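Local atomic coordinates of N-terminal acetyltransferase B complex subunit MDM20 (Candida albicans, PDB entry 5K04), a protein that probably serves as the non-catalytic subunit of the NatB complex, which acetylates the N-termini of proteins. Residues A[296-301]-A[322-327]. Sequence-based numbering, arbitrary orientation.
Sequences TSVENY and TSFIGS
S297, the residue before the V298 that packs on F324, has its OG within hydrogen-bonding range of two acceptors, D287 OD2 on helix 277-289 and the backbone O of I294. They probably share its single proton. This arrangement ties the start of helix 295-305 to the preceding helix and the turn between them. The setting is the all-helical, TPR-like region of the NatB non-catalytic subunit. Here the short helix 322-326 packs against helix 295-305 through a small apolar contact, which buries 134 Å² over both sides.

The contact rests on a CH-pi interaction. CG1 of V298 sits over the centre of one face of the F324 ring. It lies 3.8 Å from the ring centroid and only 11° off the ring normal. Four ring carbons are close to this one methyl. F324 CD1 is 3.8 Å from V298 CG1, and F324 CD2, on the other side of the ring, is 4.1 Å from it. The methyl is thus centred rather than placed at the rim. With CG anti to its backbone N (chi1 161°), F324 extends its ring toward helix 295-305 and presents a face to V298 CG1. The two side chains cross at about a right angle. Edge-to-face packing with Y302 and F346 extends the aromatic cluster around F324, while V298 also touches L320.

E299 supplies the second contact with its aliphatic part. Its CG lies 4.3 Å from F324 CD1 and meets the ring obliquely. The CA atoms of E299 and F324 are 7.1 Å apart, the closest CA pair between the segments. No hydrogen bond joins the two segments, but S323 OG is hydrogen-bonded to OE2 of E295, the first residue of helix 295-305.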
loop_
_atom_site.group_PDB
_atom_site.type_symbol
_atom_site.label_atom_id
_atom_site.label_comp_id
_atom_site.label_asym_id
_atom_site.label_seq_id
_atom_site.Cartn_x
_atom_site.Cartn_y
_atom_site.Cartn_z
ATOM N N THR A 296 -3.010 -40.588 -10.790
ATOM C CA THR A 296 -1.603 -40.981 -10.778
ATOM C C THR A 296 -0.684 -39.765 -10.825
ATOM O O THR A 296 0.376 -39.756 -10.188
ATOM C CB THR A 296 -1.305 -41.923 -11.947
ATOM O OG1 THR A 296 -1.130 -41.159 -13.143
ATOM C CG2 THR A 296 -2.460 -42.858 -12.159
ATOM N N SER A 297 -1.072 -38.723 -11.567
ATOM C CA SER A 297 -0.221 -37.542 -11.636
ATOM C C SER A 297 -0.314 -36.696 -10.368
ATOM O O SER A 297 0.641 -35.987 -10.039
ATOM C CB SER A 297 -0.547 -36.716 -12.884
ATOM O OG SER A 297 -1.891 -36.866 -13.279
ATOM N N VAL A 298 -1.426 -36.777 -9.632
ATOM C CA VAL A 298 -1.466 -36.161 -8.308
ATOM C C VAL A 298 -0.535 -36.898 -7.357
ATOM O O VAL A 298 0.229 -36.279 -6.607
ATOM C CB VAL A 298 -2.905 -36.125 -7.762
ATOM C CG1 VAL A 298 -2.901 -35.954 -6.240
ATOM C CG2 VAL A 298 -3.672 -35.001 -8.391
ATOM N N GLU A 299 -0.590 -38.232 -7.369
ATOM C CA GLU A 299 0.285 -39.026 -6.510
ATOM C C GLU A 299 1.755 -38.789 -6.844
ATOM O O GLU A 299 2.597 -38.720 -5.943
ATOM C CB GLU A 299 -0.080 -40.510 -6.631
ATOM C CG GLU A 299 -1.409 -40.884 -5.962
ATOM C CD GLU A 299 -1.939 -42.254 -6.392
ATOM O OE1 GLU A 299 -1.248 -42.957 -7.164
ATOM O OE2 GLU A 299 -3.055 -42.628 -5.959
ATOM N N ASN A 300 2.081 -38.638 -8.135
ATOM C CA ASN A 300 3.475 -38.443 -8.532
ATOM C C ASN A 300 3.982 -37.069 -8.099
ATOM O O ASN A 300 5.138 -36.933 -7.687
ATOM C CB ASN A 300 3.624 -38.650 -10.045
ATOM C CG ASN A 300 4.978 -38.149 -10.599
ATOM O OD1 ASN A 300 5.987 -38.857 -10.525
ATOM N ND2 ASN A 300 4.988 -36.930 -11.183
ATOM N N TYR A 301 3.134 -36.040 -8.177
ATOM C CA TYR A 301 3.546 -34.734 -7.669
ATOM C C TYR A 301 3.788 -34.795 -6.168
ATOM O O TYR A 301 4.789 -34.269 -5.671
ATOM C CB TYR A 301 2.507 -33.655 -7.994
ATOM C CG TYR A 301 2.892 -32.336 -7.367
ATOM C CD1 TYR A 301 3.750 -31.455 -8.021
ATOM C CD2 TYR A 301 2.442 -31.990 -6.091
ATOM C CE1 TYR A 301 4.131 -30.253 -7.423
ATOM C CE2 TYR A 301 2.819 -30.801 -5.495
ATOM C CZ TYR A 301 3.660 -29.937 -6.156
ATOM O OH TYR A 301 4.022 -28.758 -5.547
ATOM N N THR A 322 -10.883 -38.674 -3.705
ATOM C CA THR A 322 -11.025 -39.090 -2.312
ATOM C C THR A 322 -10.112 -40.265 -1.960
ATOM O O THR A 322 -9.831 -40.488 -0.779
ATOM C CB THR A 322 -12.495 -39.423 -2.013
ATOM O OG1 THR A 322 -12.961 -40.421 -2.930
ATOM C CG2 THR A 322 -13.368 -38.174 -2.150
ATOM N N SER A 323 -9.611 -40.989 -2.959
ATOM C CA SER A 323 -8.648 -42.057 -2.701
ATOM C C SER A 323 -7.287 -41.504 -2.277
ATOM O O SER A 323 -6.633 -42.070 -1.391
ATOM C CB SER A 323 -8.498 -42.925 -3.948
ATOM O OG SER A 323 -8.057 -42.147 -5.047
ATOM N N PHE A 324 -6.831 -40.423 -2.920
ATOM C CA PHE A 324 -5.541 -39.833 -2.565
ATOM C C PHE A 324 -5.547 -39.335 -1.129
ATOM O O PHE A 324 -4.603 -39.584 -0.369
ATOM C CB PHE A 324 -5.203 -38.689 -3.524
ATOM C CG PHE A 324 -4.150 -37.741 -3.000
ATOM C CD1 PHE A 324 -2.803 -38.082 -3.040
ATOM C CD2 PHE A 324 -4.509 -36.507 -2.476
ATOM C CE1 PHE A 324 -1.837 -37.208 -2.559
ATOM C CE2 PHE A 324 -3.550 -35.628 -1.997
ATOM C CZ PHE A 324 -2.211 -35.976 -2.037
ATOM N N ILE A 325 -6.615 -38.635 -0.743
ATOM C CA ILE A 325 -6.754 -38.141 0.618
ATOM C C ILE A 325 -6.879 -39.289 1.606
ATOM O O ILE A 325 -6.461 -39.167 2.764
ATOM C CB ILE A 325 -7.960 -37.198 0.699
ATOM C CG1 ILE A 325 -7.811 -36.056 -0.318
ATOM C CG2 ILE A 325 -8.139 -36.683 2.125
ATOM C CD1 ILE A 325 -6.777 -35.010 0.084
ATOM N N GLY A 326 -7.451 -40.417 1.173
ATOM C CA GLY A 326 -7.576 -41.572 2.042
ATOM C C GLY A 326 -6.263 -42.027 2.637
ATOM O O GLY A 326 -6.242 -42.618 3.720
ATOM N N SER A 327 -5.154 -41.752 1.953
ATOM C CA SER A 327 -3.838 -41.959 2.539
ATOM C C SER A 327 -3.583 -40.937 3.649
ATOM O O SER A 327 -2.603 -40.185 3.609
ATOM C CB SER A 327 -2.768 -41.894 1.448
ATOM O OG SER A 327 -3.084 -42.790 0.393
#